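Bilirubin-inducible fluorescent protein UnaG (Anguilla japonica, PDB 4I3B) binds unconjugated bilirubin with high affinity inside its beta-barrel and, once loaded, fluoresces green when excited. Local coordinates at residues E19-K22 with A23-A26; N91-E95 with K96-V100. All blocks are in the same frame, centred on the assembly; numbering follows the deposited sequence.

Contact 1: E19-K22 with A23-A26. With BLR (3-[5-[(Z)-(4-ethenyl-3-methyl-5-oxidanylidene-pyrrol-2-ylidene)methyl]-2-[[5-[(Z)-(3-ethenyl-4-methyl-5-oxidanylidene-pyrrol-2-ylidene)methyl]-3-(3-hydroxy-3-oxopropyl)-4-methyl-1H-pyrrol-2-yl]methyl]-4-methyl-1H-pyrrol-3-yl]propanoic acid), chain G.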
loop_
_atom_site.group_PDB
_atom_site.type_symbol
_atom_site.label_atom_id
_atom_site.label_comp_id
_atom_site.label_asym_id
_atom_site.label_seq_id
_atom_site.Cartn_x
_atom_site.Cartn_y
_atom_site.Cartn_z
ATOM N N GLU A 19 -1.328 -9.053 -11.386
ATOM C CA GLU A 19 -0.082 -9.143 -12.161
ATOM C C GLU A 19 1.089 -8.515 -11.389
ATOM O O GLU A 19 2.198 -9.068 -11.346
ATOM C CB GLU A 19 -0.275 -8.463 -13.519
ATOM C CG GLU A 19 -1.236 -9.215 -14.434
ATOM C CD GLU A 19 -2.751 -8.926 -14.252
ATOM O OE1 GLU A 19 -3.206 -8.278 -13.284
ATOM O OE2 GLU A 19 -3.521 -9.351 -15.148
ATOM N N TYR A 20 0.836 -7.395 -10.705
ATOM C CA TYR A 20 1.834 -6.780 -9.837
ATOM C C TYR A 20 2.204 -7.741 -8.713
ATOM O O TYR A 20 3.389 -7.936 -8.401
ATOM C CB TYR A 20 1.310 -5.447 -9.278
ATOM C CG TYR A 20 2.210 -4.930 -8.195
ATOM C CD1 TYR A 20 3.354 -4.219 -8.503
ATOM C CD2 TYR A 20 1.952 -5.200 -6.846
ATOM C CE1 TYR A 20 4.197 -3.783 -7.504
ATOM C CE2 TYR A 20 2.798 -4.769 -5.848
ATOM C CZ TYR A 20 3.905 -4.065 -6.167
ATOM O OH TYR A 20 4.738 -3.653 -5.147
ATOM N N LEU A 21 1.205 -8.374 -8.092
ATOM C CA LEU A 21 1.487 -9.282 -6.990
ATOM C C LEU A 21 2.326 -10.485 -7.449
ATOM O O LEU A 21 3.239 -10.919 -6.753
ATOM C CB LEU A 21 0.184 -9.711 -6.299
ATOM C CG LEU A 21 -0.584 -8.586 -5.583
ATOM C CD1 LEU A 21 -1.873 -9.156 -5.034
ATOM C CD2 LEU A 21 0.240 -8.016 -4.447
ATOM N N LYS A 22 2.030 -10.997 -8.644
ATOM C CA LYS A 22 2.855 -12.061 -9.232
ATOM C C LYS A 22 4.298 -11.592 -9.468
ATOM O O LYS A 22 5.252 -12.350 -9.262
ATOM C CB LYS A 22 2.254 -12.574 -10.552
ATOM C CG LYS A 22 3.184 -13.495 -11.338
ATOM C CD LYS A 22 2.456 -14.207 -12.487
ATOM C CE LYS A 22 3.420 -15.060 -13.315
ATOM N NZ LYS A 22 2.772 -16.297 -13.824
ATOM N N ALA A 23 4.464 -10.345 -9.906
ATOM C CA ALA A 23 5.775 -9.799 -10.197
ATOM C C ALA A 23 6.634 -9.645 -8.937
ATOM O O ALA A 23 7.853 -9.798 -9.017
ATOM C CB ALA A 23 5.647 -8.484 -10.920
ATOM N N ILE A 24 6.028 -9.395 -7.772
ATOM C CA ILE A 24 6.804 -9.283 -6.532
ATOM C C ILE A 24 6.967 -10.646 -5.866
ATOM O O ILE A 24 7.578 -10.740 -4.807
ATOM C CB ILE A 24 6.247 -8.212 -5.543
ATOM C CG1 ILE A 24 4.852 -8.558 -5.036
ATOM C CG2 ILE A 24 6.308 -6.807 -6.169
ATOM C CD1 ILE A 24 4.395 -7.713 -3.882
ATOM N N GLY A 25 6.438 -11.712 -6.481
ATOM C CA GLY A 25 6.717 -13.061 -6.018
ATOM C C GLY A 25 5.627 -13.741 -5.206
ATOM O O GLY A 25 5.865 -14.789 -4.623
ATOM N N ALA A 26 4.429 -13.162 -5.165
ATOM C CA ALA A 26 3.333 -13.777 -4.429
ATOM C C ALA A 26 2.958 -15.062 -5.145
ATOM O O ALA A 26 2.955 -15.115 -6.381
ATOM C CB ALA A 26 2.127 -12.842 -4.385
HETATM C CHA BLR G . -3.179 -2.727 0.955
HETATM N NA BLR G . -1.895 -0.777 1.927
HETATM C C1A BLR G . -2.201 -2.101 1.934
HETATM C C2A BLR G . -1.401 -2.746 2.863
HETATM C C3A BLR G . -0.577 -1.768 3.419
HETATM C C4A BLR G . -0.907 -0.555 2.827
HETATM C CMA BLR G . 0.462 -1.972 4.480
HETATM C CAA BLR G . -1.441 -4.204 3.203
HETATM C CBA BLR G . -0.336 -4.970 2.592
HETATM C CGA BLR G . -0.344 -6.413 2.952
HETATM O O1A BLR G . -1.415 -7.001 3.281
HETATM O O2A BLR G . 0.794 -7.006 2.947
HETATM C CHB BLR G . -0.271 0.731 3.159
HETATM N NB BLR G . -1.899 2.301 2.202
HETATM C C1B BLR G . -0.708 2.005 2.901
HETATM C C2B BLR G . -0.073 3.217 3.231
HETATM C C3B BLR G . -0.759 4.227 2.835
HETATM C C4B BLR G . -2.019 3.811 2.092
HETATM C CMB BLR G . 1.243 3.267 3.982
HETATM O OB BLR G . -2.909 4.385 1.568
HETATM C CAB BLR G . -0.443 5.666 3.011
HETATM C CBB BLR G . -1.221 6.691 2.548
HETATM N NC BLR G . -3.513 -7.899 -0.062
HETATM C C1C BLR G . -4.053 -9.313 0.206
HETATM C C2C BLR G . -2.919 -10.140 -0.294
HETATM C C3C BLR G . -1.947 -9.415 -0.729
HETATM C C4C BLR G . -2.197 -8.058 -0.624
HETATM C CMC BLR G . -2.995 -11.627 -0.201
HETATM O OC BLR G . -5.129 -9.587 0.659
HETATM C CAC BLR G . -0.656 -9.903 -1.246
HETATM C CBC BLR G . -0.540 -11.018 -2.009
HETATM C CHD BLR G . -1.407 -7.013 -0.972
HETATM N ND BLR G . -2.581 -4.998 0.083
HETATM C C1D BLR G . -1.638 -5.591 -0.672
HETATM C C2D BLR G . -0.773 -4.515 -1.198
HETATM C C3D BLR G . -1.248 -3.315 -0.735
HETATM C C4D BLR G . -2.411 -3.576 0.131
HETATM C CMD BLR G . 0.386 -4.778 -2.101
HETATM C CAD BLR G . -0.632 -1.971 -1.017
HETATM C CBD BLR G . -1.398 -1.256 -2.112
HETATM C CGD BLR G . -2.589 -0.560 -1.562
HETATM O O1D BLR G . -3.716 -0.854 -1.999
HETATM O O2D BLR G . -2.480 0.344 -0.700
HETATM O O HOH W 1 4.944 -15.002 -8.475
#
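The ring of Tyr20 takes the CG2 methyl of Ile24 obliquely in an off-centre CH-pi contact, 4.1 Å from CG2 to the ring centroid, and the CMD methyl of bilirubin also approaches obliquely. This pair sits at the C-terminal end of helix 17-23, one of two short helices between barrel strands 7-15 and 40-46; a Schellman motif closes it and leads on to helix 28-36. With CG anti to the backbone N (chi1 170°), the Tyr20 ring runs forward along the helix to Ile24, and its hydroxyl hydrogen-bonds to Thr108. Were Tyr20 an alanine, Ile24 CG2 would probably lose its aromatic partner and Thr108 this hydrogen bond. In Ile24, CG1 takes the crowded position between N and carbonyl carbon (chi1 64°), packing 3.3 Å from Leu21 O and leaving CG2 for the ring. Leu21 faces the pocket, its CD1 lying 3.8 Å from the vinyl carbon CBC of bilirubin, an apolar match. Gly25 suits the positive phi (102°), where a side chain would jam against the preceding carbonyl. Gly25 N bonds back to Lys22 O, and Ala26 N to Leu21 O (3.0 Å). A water donates to Lys22 O (2.8 Å) and Ala26 O (2.9 Å).

Contact 2: N91-E95 with K96-V100. With BLR (3-[5-[(Z)-(4-ethenyl-3-methyl-5-oxidanylidene-pyrrol-2-ylidene)methyl]-2-[[5-[(Z)-(3-ethenyl-4-methyl-5-oxidanylidene-pyrrol-2-ylidene)methyl]-3-(3-hydroxy-3-oxopropyl)-4-methyl-1H-pyrrol-2-yl]methyl]-4-methyl-1H-pyrrol-3-yl]propanoic acid), chain G.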
loop_
_atom_site.group_PDB
_atom_site.type_symbol
_atom_site.label_atom_id
_atom_site.label_comp_id
_atom_site.label_asym_id
_atom_site.label_seq_id
_atom_site.Cartn_x
_atom_site.Cartn_y
_atom_site.Cartn_z
ATOM N N ASN A 91 8.777 8.228 2.384
ATOM C CA ASN A 91 9.183 9.629 2.361
ATOM C C ASN A 91 8.218 10.422 1.504
ATOM O O ASN A 91 7.570 9.889 0.602
ATOM C CB ASN A 91 10.542 9.809 1.698
ATOM C CG ASN A 91 11.658 9.165 2.441
ATOM O OD1 ASN A 91 12.232 9.748 3.350
ATOM N ND2 ASN A 91 12.028 7.955 2.020
ATOM N N LEU A 92 8.164 11.720 1.740
ATOM C CA LEU A 92 7.444 12.627 0.865
ATOM C C LEU A 92 8.308 13.103 -0.321
ATOM O O LEU A 92 9.506 13.334 -0.171
ATOM C CB LEU A 92 6.992 13.847 1.670
ATOM C CG LEU A 92 5.941 13.541 2.733
ATOM C CD1 LEU A 92 5.935 14.569 3.848
ATOM C CD2 LEU A 92 4.606 13.490 2.056
ATOM N N VAL A 93 7.671 13.264 -1.484
ATOM C CA VAL A 93 8.244 13.937 -2.649
ATOM C C VAL A 93 7.148 14.922 -3.069
ATOM O O VAL A 93 6.118 14.513 -3.622
ATOM C CB VAL A 93 8.511 12.980 -3.849
ATOM C CG1 VAL A 93 9.230 13.719 -4.999
ATOM C CG2 VAL A 93 9.320 11.799 -3.436
ATOM N N GLY A 94 7.322 16.203 -2.755
ATOM C CA GLY A 94 6.246 17.141 -2.981
ATOM C C GLY A 94 5.043 16.756 -2.149
ATOM O O GLY A 94 5.201 16.533 -0.944
ATOM N N GLU A 95 3.878 16.648 -2.802
ATOM C CA GLU A 95 2.610 16.212 -2.199
ATOM C C GLU A 95 2.384 14.693 -2.221
ATOM O O GLU A 95 1.340 14.213 -1.785
ATOM C CB GLU A 95 1.426 16.838 -2.947
ATOM C CG GLU A 95 1.392 18.352 -2.919
ATOM C CD GLU A 95 0.751 18.903 -1.665
ATOM O OE1 GLU A 95 -0.321 18.385 -1.247
ATOM O OE2 GLU A 95 1.319 19.868 -1.104
ATOM N N LYS A 96 3.325 13.951 -2.774
ATOM C CA LYS A 96 3.166 12.513 -2.883
ATOM C C LYS A 96 3.868 11.794 -1.735
ATOM O O LYS A 96 4.913 12.244 -1.244
ATOM C CB LYS A 96 3.799 12.021 -4.179
ATOM C CG LYS A 96 3.314 12.672 -5.471
ATOM C CD LYS A 96 4.221 12.221 -6.621
ATOM C CE LYS A 96 3.855 12.812 -7.971
ATOM N NZ LYS A 96 4.824 12.337 -9.027
ATOM N N LEU A 97 3.309 10.652 -1.343
ATOM C CA LEU A 97 3.922 9.793 -0.340
ATOM C C LEU A 97 4.468 8.612 -1.085
ATOM O O LEU A 97 3.718 7.908 -1.788
ATOM C CB LEU A 97 2.892 9.342 0.675
ATOM C CG LEU A 97 3.429 8.666 1.913
ATOM C CD1 LEU A 97 4.149 9.702 2.814
ATOM C CD2 LEU A 97 2.261 7.976 2.596
ATOM N N VAL A 98 5.769 8.394 -0.960
ATOM C CA VAL A 98 6.451 7.354 -1.723
ATOM C C VAL A 98 7.032 6.295 -0.807
ATOM O O VAL A 98 7.787 6.605 0.114
ATOM C CB VAL A 98 7.559 7.947 -2.583
ATOM C CG1 VAL A 98 8.298 6.849 -3.293
ATOM C CG2 VAL A 98 6.984 8.957 -3.557
ATOM N N TYR A 99 6.649 5.052 -1.055
ATOM C CA TYR A 99 6.925 3.912 -0.184
ATOM C C TYR A 99 7.757 2.916 -0.981
ATOM O O TYR A 99 7.344 2.492 -2.077
ATOM C CB TYR A 99 5.564 3.314 0.201
ATOM C CG TYR A 99 5.499 2.289 1.312
ATOM C CD1 TYR A 99 6.181 1.070 1.270
ATOM C CD2 TYR A 99 4.691 2.537 2.410
ATOM C CE1 TYR A 99 6.024 0.098 2.323
ATOM C CE2 TYR A 99 4.547 1.611 3.419
ATOM C CZ TYR A 99 5.196 0.408 3.382
ATOM O OH TYR A 99 4.999 -0.485 4.410
ATOM N N VAL A 100 8.949 2.599 -0.476
ATOM C CA VAL A 100 9.850 1.683 -1.191
ATOM C C VAL A 100 10.147 0.487 -0.311
ATOM O O VAL A 100 10.480 0.636 0.870
ATOM C CB VAL A 100 11.171 2.368 -1.610
ATOM C CG1 VAL A 100 12.149 1.348 -2.269
ATOM C CG2 VAL A 100 10.873 3.540 -2.527
HETATM C CHA BLR G . -3.179 -2.727 0.955
HETATM N NA BLR G . -1.895 -0.777 1.927
HETATM C C1A BLR G . -2.201 -2.101 1.934
HETATM C C2A BLR G . -1.401 -2.746 2.863
HETATM C C3A BLR G . -0.577 -1.768 3.419
HETATM C C4A BLR G . -0.907 -0.555 2.827
HETATM C CMA BLR G . 0.462 -1.972 4.480
HETATM C CAA BLR G . -1.441 -4.204 3.203
HETATM C CBA BLR G . -0.336 -4.970 2.592
HETATM C CGA BLR G . -0.344 -6.413 2.952
HETATM O O1A BLR G . -1.415 -7.001 3.281
HETATM O O2A BLR G . 0.794 -7.006 2.947
HETATM C CHB BLR G . -0.271 0.731 3.159
HETATM N NB BLR G . -1.899 2.301 2.202
HETATM C C1B BLR G . -0.708 2.005 2.901
HETATM C C2B BLR G . -0.073 3.217 3.231
HETATM C C3B BLR G . -0.759 4.227 2.835
HETATM C C4B BLR G . -2.019 3.811 2.092
HETATM C CMB BLR G . 1.243 3.267 3.982
HETATM O OB BLR G . -2.909 4.385 1.568
HETATM C CAB BLR G . -0.443 5.666 3.011
HETATM C CBB BLR G . -1.221 6.691 2.548
HETATM N NC BLR G . -3.513 -7.899 -0.062
HETATM C C1C BLR G . -4.053 -9.313 0.206
HETATM C C2C BLR G . -2.919 -10.140 -0.294
HETATM C C3C BLR G . -1.947 -9.415 -0.729
HETATM C C4C BLR G . -2.197 -8.058 -0.624
HETATM C CMC BLR G . -2.995 -11.627 -0.201
HETATM O OC BLR G . -5.129 -9.587 0.659
HETATM C CAC BLR G . -0.656 -9.903 -1.246
HETATM C CBC BLR G . -0.540 -11.018 -2.009
HETATM C CHD BLR G . -1.407 -7.013 -0.972
HETATM N ND BLR G . -2.581 -4.998 0.083
HETATM C C1D BLR G . -1.638 -5.591 -0.672
HETATM C C2D BLR G . -0.773 -4.515 -1.198
HETATM C C3D BLR G . -1.248 -3.315 -0.735
HETATM C C4D BLR G . -2.411 -3.576 0.131
HETATM C CMD BLR G . 0.386 -4.778 -2.101
HETATM C CAD BLR G . -0.632 -1.971 -1.017
HETATM C CBD BLR G . -1.398 -1.256 -2.112
HETATM C CGD BLR G . -2.589 -0.560 -1.562
HETATM O O1D BLR G . -3.716 -0.854 -1.999
HETATM O O2D BLR G . -2.480 0.344 -0.700
HETATM O O HOH W 2 10.635 6.215 0.108
#
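Asn91 and Val98 form an antiparallel hydrogen-bonded pair, Leu92 and Leu97 the non-hydrogen-bonded pair beside it, and Val93 and Lys96 the hydrogen-bonded pair that closes a beta hairpin with a two-residue loop, a type II' turn. Val98 N reaches Asn91 O in a straight bond of 2.8 Å; at the turn Lys96 N comes to Val93 O from above the carbonyl plane, at 3.0 Å. Gly94 stands at the turn position that needs a positive phi (62°), which glycine adopts easily. Leu92 CA also brings its hydrogen to Lys96 O, a CA-H...O contact of 3.3 Å.

The two faces of the ribbon differ in character. On the outward face, the CG2 methyls of Val93 and Val98, each anti to its carbonyl carbon, are thereby turned toward each other and meet diagonally across the strands at 3.7 Å. Compact beta-branched residues suit an extended chain and give this face a small apolar patch. Asn91 adds a polar end: its ND2 donates to a water that in turn donates to Val98 O at 2.9 Å, so that this carbonyl serves both the water and Asn91 N. On the other face, which lines the bilirubin pocket, the leucines cross obliquely, Leu92 CD2 lying 3.9 Å from Leu97 CD1 in the conformer described. Leu97 CD2 meets the vinyl carbon CAB of bilirubin at 3.6 Å, and Tyr99 CE2 approaches the pigment methyl CMB at 3.7 Å, its hydroxyl hydrogen-bonded to Glu77.

Strands 86-93 and 96-103 are neighbours in the wall of the fatty-acid-binding-protein-like barrel. Strand 96-103 is hydrogen-bonded along its other edge to strand 106-115, Leu97 pairing with Arg112 and Tyr99 with Tyr110. Strand 75-77 follows strand 86-93 in the sheet, while Phe5 and Leu71, from loops, pack on Leu97.

Bilirubin is what the two contacts share: each touches it, yet their centres lie about 22 Å apart and they do not touch one another. Contact 1, partly buried, ends a helix of the short helical pair that follows the first strand; contact 2, mainly at the surface, closes a hairpin of the barrel wall. No helix or strand belongs to both. Their backbone chemistry differs accordingly, with bonds folding back into the last turn of one helix in contact 1 and a ladder between neighbouring strands in contact 2, though each relies on a glycine with positive phi. Both offer the pigment apolar groups, meeting different vinyl groups through Leu21 and Leu97.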